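Local coordinates for protein SYE1 (Shewanella oneidensis, PDB 4AWT) that binds FMN and probably uses it to reduce carbon-carbon double bonds with NADH or NADPH, at residues G105-I113 with L124-V133; Q117-K125 with Q190-R199. The protein carries 1 engineered substitution. All blocks are in the same frame, centred on the assembly; numbering follows the deposited sequence.

Contact 1 (G105-I113 with L124-V133)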
loop_
_atom_site.group_PDB
_atom_site.type_symbol
_atom_site.label_atom_id
_atom_site.label_comp_id
_atom_site.label_asym_id
_atom_site.label_seq_id
_atom_site.Cartn_x
_atom_site.Cartn_y
_atom_site.Cartn_z
ATOM N N GLY A 105 -6.434 8.061 -7.782
ATOM C CA GLY A 105 -7.513 9.013 -7.944
ATOM C C GLY A 105 -6.953 10.356 -8.242
ATOM O O GLY A 105 -6.161 10.558 -9.174
ATOM N N ARG A 106 -7.334 11.362 -7.427
ATOM C CA ARG A 106 -6.957 12.735 -7.674
ATOM C C ARG A 106 -5.537 13.076 -7.310
ATOM O O ARG A 106 -5.090 14.203 -7.580
ATOM C CB ARG A 106 -7.883 13.690 -6.894
ATOM C CG ARG A 106 -7.612 13.679 -5.405
ATOM C CD ARG A 106 -8.692 14.433 -4.656
ATOM N NE ARG A 106 -8.465 14.347 -3.231
ATOM C CZ ARG A 106 -9.167 14.980 -2.327
ATOM N NH1 ARG A 106 -10.194 15.742 -2.652
ATOM N NH2 ARG A 106 -8.843 14.806 -1.031
ATOM N N VAL A 107 -4.792 12.151 -6.682
ATOM C CA VAL A 107 -3.412 12.455 -6.265
ATOM C C VAL A 107 -2.479 12.078 -7.401
ATOM O O VAL A 107 -1.806 11.055 -7.398
ATOM C CB VAL A 107 -3.077 11.781 -4.940
ATOM C CG1 VAL A 107 -1.683 12.178 -4.514
ATOM C CG2 VAL A 107 -4.087 12.120 -3.867
ATOM N N THR A 108 -2.502 12.918 -8.433
ATOM C CA THR A 108 -1.717 12.736 -9.636
ATOM C C THR A 108 -1.714 14.061 -10.394
ATOM O O THR A 108 -2.245 15.083 -9.983
ATOM C CB THR A 108 -2.227 11.563 -10.457
ATOM O OG1 THR A 108 -1.248 11.276 -11.457
ATOM C CG2 THR A 108 -3.588 11.821 -11.087
ATOM N N HIS A 109 -1.041 14.006 -11.520
ATOM C CA HIS A 109 -0.908 15.112 -12.452
ATOM C C HIS A 109 -1.152 14.538 -13.835
ATOM O O HIS A 109 -0.719 13.401 -14.079
ATOM C CB HIS A 109 0.483 15.719 -12.341
ATOM C CG HIS A 109 0.680 16.912 -13.146
ATOM N ND1 HIS A 109 0.985 16.920 -14.425
ATOM C CD2 HIS A 109 0.654 18.222 -12.826
ATOM C CE1 HIS A 109 1.076 18.097 -14.959
ATOM N NE2 HIS A 109 0.897 18.964 -13.964
ATOM N N PRO A 110 -1.770 15.268 -14.751
ATOM C CA PRO A 110 -1.979 14.769 -16.113
ATOM C C PRO A 110 -0.755 14.171 -16.769
ATOM O O PRO A 110 -0.871 13.229 -17.571
ATOM C CB PRO A 110 -2.525 16.028 -16.859
ATOM C CG PRO A 110 -3.304 16.669 -15.746
ATOM C CD PRO A 110 -2.393 16.593 -14.550
ATOM N N ASP A 111 0.394 14.636 -16.572
ATOM C CA ASP A 111 1.640 14.167 -17.127
ATOM C C ASP A 111 1.855 12.693 -16.762
ATOM O O ASP A 111 2.550 12.019 -17.510
ATOM C CB ASP A 111 2.838 14.963 -16.689
ATOM C CG ASP A 111 2.987 16.310 -17.229
ATOM O OD1 ASP A 111 2.153 16.744 -18.062
ATOM O OD2 ASP A 111 3.990 17.028 -16.874
ATOM N N ASN A 112 1.319 12.206 -15.667
ATOM C CA ASN A 112 1.483 10.814 -15.299
ATOM C C ASN A 112 0.406 9.909 -15.795
ATOM O O ASN A 112 0.524 8.703 -15.646
ATOM C CB ASN A 112 1.569 10.730 -13.763
ATOM C CG ASN A 112 2.828 11.289 -13.198
ATOM O OD1 ASN A 112 3.865 11.270 -13.870
ATOM N ND2 ASN A 112 2.819 11.750 -11.965
ATOM N N ILE A 113 -0.661 10.471 -16.383
ATOM C CA ILE A 113 -1.810 9.710 -16.801
ATOM C C ILE A 113 -2.224 10.075 -18.231
ATOM O O ILE A 113 -3.377 10.215 -18.583
ATOM C CB ILE A 113 -2.978 9.811 -15.815
ATOM C CG1 ILE A 113 -3.459 11.243 -15.571
ATOM C CG2 ILE A 113 -2.595 9.148 -14.472
ATOM C CD1 ILE A 113 -4.762 11.319 -14.824
ATOM N N LEU A 124 -13.105 17.793 -5.957
ATOM C CA LEU A 124 -12.312 18.476 -4.946
ATOM C C LEU A 124 -10.857 18.156 -5.212
ATOM O O LEU A 124 -10.450 17.003 -5.223
ATOM C CB LEU A 124 -12.705 17.989 -3.549
ATOM C CG LEU A 124 -14.119 18.345 -3.067
ATOM C CD1 LEU A 124 -14.428 17.552 -1.812
ATOM C CD2 LEU A 124 -14.228 19.832 -2.849
ATOM N N LYS A 125 -10.047 19.175 -5.392
ATOM C CA LYS A 125 -8.592 19.036 -5.419
ATOM C C LYS A 125 -8.064 18.685 -4.048
ATOM O O LYS A 125 -8.512 19.189 -3.016
ATOM C CB LYS A 125 -8.028 20.377 -5.856
ATOM C CG LYS A 125 -6.531 20.387 -6.002
ATOM C CD LYS A 125 -6.020 21.775 -6.301
ATOM C CE LYS A 125 -4.514 21.815 -6.344
ATOM N NZ LYS A 125 -4.056 23.140 -6.854
ATOM N N ALA A 126 -7.055 17.783 -4.027
ATOM C CA ALA A 126 -6.344 17.544 -2.758
ATOM C C ALA A 126 -5.530 18.782 -2.418
ATOM O O ALA A 126 -4.678 19.202 -3.220
ATOM C CB ALA A 126 -5.446 16.357 -2.880
ATOM N N GLU A 127 -5.741 19.355 -1.237
ATOM C CA GLU A 127 -5.091 20.596 -0.885
ATOM C C GLU A 127 -3.715 20.361 -0.308
ATOM O O GLU A 127 -3.504 19.463 0.486
ATOM C CB GLU A 127 -6.021 21.368 0.078
ATOM C CG GLU A 127 -7.323 21.826 -0.550
ATOM C CD GLU A 127 -7.312 22.770 -1.716
ATOM O OE1 GLU A 127 -6.237 23.358 -2.010
ATOM O OE2 GLU A 127 -8.355 22.992 -2.389
ATOM N N ASN A 128 -2.773 21.159 -0.717
ATOM C CA ASN A 128 -1.403 21.113 -0.186
ATOM C C ASN A 128 -0.749 19.775 -0.413
ATOM O O ASN A 128 -0.075 19.220 0.511
ATOM C CB ASN A 128 -1.370 21.533 1.280
ATOM C CG ASN A 128 -1.861 22.933 1.518
ATOM O OD1 ASN A 128 -1.345 23.866 0.896
ATOM N ND2 ASN A 128 -2.863 23.022 2.415
ATOM N N VAL A 129 -0.916 19.255 -1.646
ATOM C CA VAL A 129 -0.351 17.975 -2.039
ATOM C C VAL A 129 0.405 18.136 -3.322
ATOM O O VAL A 129 -0.063 18.767 -4.261
ATOM C CB VAL A 129 -1.460 16.920 -2.194
ATOM C CG1 VAL A 129 -0.900 15.571 -2.621
ATOM C CG2 VAL A 129 -2.232 16.760 -0.854
ATOM N N LYS A 130 1.571 17.468 -3.367
ATOM C CA LYS A 130 2.381 17.398 -4.584
ATOM C C LYS A 130 2.619 15.902 -4.923
ATOM O O LYS A 130 2.700 15.048 -4.045
ATOM C CB LYS A 130 3.698 18.116 -4.434
ATOM C CG LYS A 130 3.509 19.618 -4.199
ATOM C CD LYS A 130 4.806 20.416 -4.194
ATOM C CE LYS A 130 4.507 21.897 -3.890
ATOM N NZ LYS A 130 5.783 22.668 -3.745
ATOM N N VAL A 131 2.776 15.677 -6.193
ATOM C CA VAL A 131 3.304 14.437 -6.747
ATOM C C VAL A 131 4.580 14.775 -7.517
ATOM O O VAL A 131 5.084 15.885 -7.423
ATOM C CB VAL A 131 2.282 13.660 -7.582
ATOM C CG1 VAL A 131 1.085 13.285 -6.706
ATOM C CG2 VAL A 131 1.855 14.427 -8.791
ATOM N N PHE A 132 5.124 13.799 -8.250
ATOM C CA PHE A 132 6.263 14.116 -9.082
ATOM C C PHE A 132 6.045 13.458 -10.454
ATOM O O PHE A 132 5.391 12.423 -10.587
ATOM C CB PHE A 132 7.613 13.768 -8.464
ATOM C CG PHE A 132 7.807 12.306 -8.063
ATOM C CD1 PHE A 132 8.132 11.343 -8.987
ATOM C CD2 PHE A 132 7.662 11.934 -6.735
ATOM C CE1 PHE A 132 8.328 10.013 -8.606
ATOM C CE2 PHE A 132 7.871 10.641 -6.365
ATOM C CZ PHE A 132 8.207 9.667 -7.272
ATOM N N VAL A 133 6.657 14.090 -11.441
ATOM C CA VAL A 133 6.550 13.718 -12.840
ATOM C C VAL A 133 7.926 13.607 -13.414
ATOM O O VAL A 133 8.918 14.068 -12.861
ATOM C CB VAL A 133 5.707 14.760 -13.629
ATOM C CG1 VAL A 133 4.304 14.901 -13.071
ATOM C CG2 VAL A 133 6.453 16.080 -13.699
HETATM O O HOH W 1 -6.228 16.656 -6.596
#
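Arg106, Val107, Thr108 and Asn112 approach Lys125, Ala126, Val131 and Val133 in the same chain order, closest at Thr108 and Val131 (6.0 Å between CA atoms), so the loop 105-113 runs alongside 124-133 in the same direction. A water joins the backbones near one end, donating to Arg106 O and accepting from Ala126 N. Arg106 swings CG between its own N and carbonyl carbon (chi1 72°), and the extended chain beyond carries NH1 to Leu124 O at 2.9 Å. That bond is bent (147° at hydrogen) and reaches the carbonyl from above its plane. Ala126 lies over one guanidinium face, its CA 3.8 Å above the plane and central. Farther along, Val107 CG1 meets Val131 CG1 at 3.7 Å and also touches Val129 CG1, forming an apolar patch. Val131 CG2 packs against His109 CB at 4.0 Å. Val133 CG1 has three neighbours: His109 CB, Asp111 CB at 3.9 Å and the Asn112 amide. The amide's ND2 donates to Phe132 O at 3.0 Å and 169°, with the oxygen in the amide plane; a weak second bond to Gly67 O should further restrain its rotation. His109 ND1 accepts the Asp111 N-H at 3.2 Å, bracing the turn that presents these side chains. Strand 130-133, paired antiparallel with 141-144, thus turns Val131 and Val133 to the loop while Phe132 points away and touches a bound octyl glucoside near the FMN. A side-chain bond to a main-chain oxygen lies at each end, nearly straight at Asn112 and bent at Arg106, with valine packing between and up to the Asn112 end.

Contact 2 (Q117-K125 with Q190-R199)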
loop_
_atom_site.group_PDB
_atom_site.type_symbol
_atom_site.label_atom_id
_atom_site.label_comp_id
_atom_site.label_asym_id
_atom_site.label_seq_id
_atom_site.Cartn_x
_atom_site.Cartn_y
_atom_site.Cartn_z
ATOM N N GLN A 117 -7.435 14.098 -17.317
ATOM C CA GLN A 117 -7.786 14.687 -16.065
ATOM C C GLN A 117 -7.919 13.581 -15.032
ATOM O O GLN A 117 -8.485 12.522 -15.281
ATOM C CB GLN A 117 -9.115 15.409 -16.224
ATOM C CG GLN A 117 -9.530 16.140 -14.966
ATOM C CD GLN A 117 -10.745 17.018 -15.158
ATOM O OE1 GLN A 117 -11.480 16.915 -16.150
ATOM N NE2 GLN A 117 -10.982 17.862 -14.187
ATOM N N PRO A 118 -7.416 13.819 -13.803
ATOM C CA PRO A 118 -7.591 12.812 -12.752
ATOM C C PRO A 118 -9.053 12.587 -12.410
ATOM O O PRO A 118 -9.879 13.486 -12.615
ATOM C CB PRO A 118 -6.836 13.448 -11.571
ATOM C CG PRO A 118 -5.874 14.379 -12.179
ATOM C CD PRO A 118 -6.624 14.955 -13.337
ATOM N N ILE A 119 -9.360 11.437 -11.823
ATOM C CA ILE A 119 -10.694 11.122 -11.362
ATOM C C ILE A 119 -10.722 11.020 -9.852
ATOM O O ILE A 119 -9.727 10.674 -9.200
ATOM C CB ILE A 119 -11.250 9.849 -11.993
ATOM C CG1 ILE A 119 -10.475 8.567 -11.661
ATOM C CG2 ILE A 119 -11.339 10.041 -13.526
ATOM C CD1 ILE A 119 -11.085 7.279 -12.107
ATOM N N SER A 120 -11.919 11.253 -9.294
ATOM C CA SER A 120 -12.117 11.136 -7.849
ATOM C C SER A 120 -13.574 10.860 -7.569
ATOM O O SER A 120 -14.411 10.749 -8.469
ATOM C CB SER A 120 -11.628 12.382 -7.154
ATOM O OG SER A 120 -11.585 12.245 -5.729
ATOM N N SER A 121 -13.904 10.789 -6.273
ATOM C CA SER A 121 -15.317 10.756 -5.882
ATOM C C SER A 121 -16.011 12.041 -6.341
ATOM O O SER A 121 -17.159 12.004 -6.772
ATOM C CB SER A 121 -15.408 10.576 -4.392
ATOM O OG SER A 121 -14.652 11.632 -3.765
ATOM N N SER A 122 -15.335 13.160 -6.192
ATOM C CA SER A 122 -15.824 14.492 -6.341
ATOM C C SER A 122 -14.921 15.328 -7.177
ATOM O O SER A 122 -13.863 14.874 -7.625
ATOM C CB SER A 122 -15.932 15.105 -4.923
ATOM O OG SER A 122 -16.911 14.254 -4.274
ATOM N N THR A 123 -15.223 16.597 -7.355
ATOM C CA THR A 123 -14.341 17.530 -8.054
ATOM C C THR A 123 -13.437 18.303 -7.119
ATOM O O THR A 123 -12.975 19.396 -7.397
ATOM C CB THR A 123 -15.125 18.520 -8.952
ATOM O OG1 THR A 123 -15.982 19.277 -8.124
ATOM C CG2 THR A 123 -15.886 17.726 -9.989
ATOM N N LEU A 124 -13.105 17.793 -5.957
ATOM C CA LEU A 124 -12.312 18.476 -4.946
ATOM C C LEU A 124 -10.857 18.156 -5.212
ATOM O O LEU A 124 -10.450 17.003 -5.223
ATOM C CB LEU A 124 -12.705 17.989 -3.549
ATOM C CG LEU A 124 -14.119 18.345 -3.067
ATOM C CD1 LEU A 124 -14.428 17.552 -1.812
ATOM C CD2 LEU A 124 -14.228 19.832 -2.849
ATOM N N LYS A 125 -10.047 19.175 -5.392
ATOM C CA LYS A 125 -8.592 19.036 -5.419
ATOM C C LYS A 125 -8.064 18.685 -4.048
ATOM O O LYS A 125 -8.512 19.189 -3.016
ATOM C CB LYS A 125 -8.028 20.377 -5.856
ATOM C CG LYS A 125 -6.531 20.387 -6.002
ATOM C CD LYS A 125 -6.020 21.775 -6.301
ATOM C CE LYS A 125 -4.514 21.815 -6.344
ATOM N NZ LYS A 125 -4.056 23.140 -6.854
ATOM N N GLN A 190 -10.633 8.594 -1.051
ATOM C CA GLN A 190 -11.376 9.772 -1.468
ATOM C C GLN A 190 -12.904 9.541 -1.445
ATOM O O GLN A 190 -13.629 10.525 -1.410
ATOM C CB GLN A 190 -10.942 10.200 -2.872
ATOM C CG GLN A 190 -9.511 10.729 -2.913
ATOM C CD GLN A 190 -8.817 10.575 -4.228
ATOM O OE1 GLN A 190 -9.426 10.720 -5.318
ATOM N NE2 GLN A 190 -7.544 10.271 -4.212
ATOM N N PHE A 191 -13.341 8.300 -1.464
ATOM C CA PHE A 191 -14.735 7.958 -1.213
ATOM C C PHE A 191 -15.039 7.787 0.274
ATOM O O PHE A 191 -16.089 8.199 0.744
ATOM C CB PHE A 191 -15.168 6.681 -1.944
ATOM C CG PHE A 191 -15.392 6.842 -3.428
ATOM C CD1 PHE A 191 -14.325 6.900 -4.323
ATOM C CD2 PHE A 191 -16.675 6.974 -3.936
ATOM C CE1 PHE A 191 -14.540 7.026 -5.673
ATOM C CE2 PHE A 191 -16.893 7.117 -5.281
ATOM C CZ PHE A 191 -15.830 7.134 -6.145
ATOM N N ILE A 192 -14.136 7.139 1.013
ATOM C CA ILE A 192 -14.405 6.818 2.421
ATOM C C ILE A 192 -14.561 8.060 3.262
ATOM O O ILE A 192 -15.451 8.145 4.114
ATOM C CB ILE A 192 -13.287 5.927 2.997
ATOM C CG1 ILE A 192 -13.227 4.576 2.317
ATOM C CG2 ILE A 192 -13.461 5.774 4.515
ATOM C CD1 ILE A 192 -12.009 3.731 2.672
ATOM N N ASP A 193 -13.637 9.004 3.121
ATOM C CA ASP A 193 -13.522 10.124 4.050
ATOM C C ASP A 193 -14.504 11.232 3.681
ATOM O O ASP A 193 -14.544 11.734 2.566
ATOM C CB ASP A 193 -12.111 10.637 4.091
ATOM C CG ASP A 193 -11.100 9.762 4.839
ATOM O OD1 ASP A 193 -11.538 8.733 5.381
ATOM O OD2 ASP A 193 -9.919 10.158 4.846
ATOM N N SER A 194 -15.300 11.634 4.683
ATOM C CA SER A 194 -16.437 12.507 4.422
ATOM C C SER A 194 -16.048 13.800 3.768
ATOM O O SER A 194 -16.804 14.316 2.935
ATOM C CB SER A 194 -17.183 12.764 5.714
ATOM O OG SER A 194 -16.420 13.455 6.654
ATOM N N GLU A 195 -14.901 14.421 4.126
ATOM C CA GLU A 195 -14.624 15.739 3.623
ATOM C C GLU A 195 -14.059 15.685 2.182
ATOM O O GLU A 195 -13.888 16.743 1.560
ATOM C CB GLU A 195 -13.712 16.497 4.564
ATOM C CG GLU A 195 -14.287 16.580 5.962
ATOM C CD GLU A 195 -15.799 16.862 6.066
ATOM O OE1 GLU A 195 -16.005 18.036 5.687
ATOM O OE2 GLU A 195 -16.703 16.056 6.476
ATOM N N ALA A 196 -13.764 14.507 1.697
ATOM C CA ALA A 196 -13.307 14.338 0.327
ATOM C C ALA A 196 -14.407 13.905 -0.637
ATOM O O ALA A 196 -14.157 13.823 -1.827
ATOM C CB ALA A 196 -12.164 13.327 0.299
ATOM N N ASN A 197 -15.603 13.623 -0.115
ATOM C CA ASN A 197 -16.656 13.004 -0.857
ATOM C C ASN A 197 -17.910 13.909 -0.720
ATOM O O ASN A 197 -18.540 13.925 0.297
ATOM C CB ASN A 197 -16.908 11.620 -0.342
ATOM C CG ASN A 197 -17.930 10.827 -1.107
ATOM O OD1 ASN A 197 -17.943 9.539 -0.991
ATOM N ND2 ASN A 197 -18.739 11.435 -1.828
ATOM N N ASN A 198 -18.238 14.597 -1.843
ATOM C CA ASN A 198 -19.498 15.361 -1.781
ATOM C C ASN A 198 -20.523 14.792 -2.766
ATOM O O ASN A 198 -21.432 15.521 -3.215
ATOM C CB ASN A 198 -19.230 16.824 -2.005
ATOM C CG ASN A 198 -18.597 17.197 -3.299
ATOM O OD1 ASN A 198 -18.114 18.336 -3.381
ATOM N ND2 ASN A 198 -18.577 16.408 -4.322
ATOM N N ARG A 199 -20.477 13.535 -3.087
ATOM C CA ARG A 199 -21.432 12.877 -3.953
ATOM C C ARG A 199 -22.800 12.868 -3.345
ATOM O O ARG A 199 -22.936 12.729 -2.121
ATOM C CB ARG A 199 -21.012 11.450 -4.279
ATOM C CG ARG A 199 -19.663 11.321 -4.960
ATOM C CD ARG A 199 -19.357 9.878 -5.277
ATOM N NE ARG A 199 -20.147 9.373 -6.390
ATOM C CZ ARG A 199 -19.788 9.405 -7.652
ATOM N NH1 ARG A 199 -18.622 9.937 -8.027
ATOM N NH2 ARG A 199 -20.565 8.872 -8.573
HETATM O O HOH W 2 -11.933 13.777 -3.512
HETATM O O HOH W 3 -18.054 17.106 -6.804
#
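Ser120 opens the contact: OG donates to Gln190 OE1 at 2.7 Å and accepts from a water that also donates to Ala196 O, so the hydroxyl bridges the end of helix 187-192 and the turn after it. Gln190 NE2 serves Gly185 O and Val104 O, which helps to fix the amide's rotation. Ser121 engages on three sides, through CB, OG and its carbonyl. Its CB sits over the centre of the Phe191 ring, 3.6 Å from the centroid and 1° off the normal, a CH-pi contact on the face. With OG between its N and carbonyl carbon, the hydroxyl reaches Gln190 O at 2.8 Å from above that carbonyl plane. Ser121 O receives Arg199 NH1 (2.8 Å, 142°), the arginine chain bending about its CG-CD bond so that the guanidinium edge meets the oxygen; NH1 also bonds Met151 O, and NH2 forms a salt bridge with Asp201. Next, Ser122 OG accepts the Asn198 N-H at 2.8 Å, but both residues have a second conformer, so this bond is doubtful as a permanent one. Leu124 finishes the contact, CD1 lying 3.5 Å from Glu195 O. Ser120 and Ser121 therefore bond a side-chain and a main-chain oxygen of Gln190 near the helix C-terminal end, although Ser121 N is buried without a partner: the joint between these two barrel loops is chiefly polar, with the Phe191 face and Leu124 as its apolar parts.

The chain leaves barrel strand 96-102 into 105-113 and turns back through 117-125, so that 124-133 then runs beside 105-113 in the same direction; contact 1 closes this short loop across ten intervening residues. Contact 2 closes a far longer one: between its segments lie the hairpin 130-133/141-144, strand 149-150, helix 153-172 and barrel strand 177-181. The segments alternate along the sequence, so the two closures cross, sharing Leu124 and Lys125. They also meet in space, through a probable hydrogen bond from Arg106 N to Gln190 OE1 (3.0 Å) and packing of Thr108 CG2 on Pro118 CG. Together they tie the excursion after the third barrel strand to the helix and turn that follow the fourth.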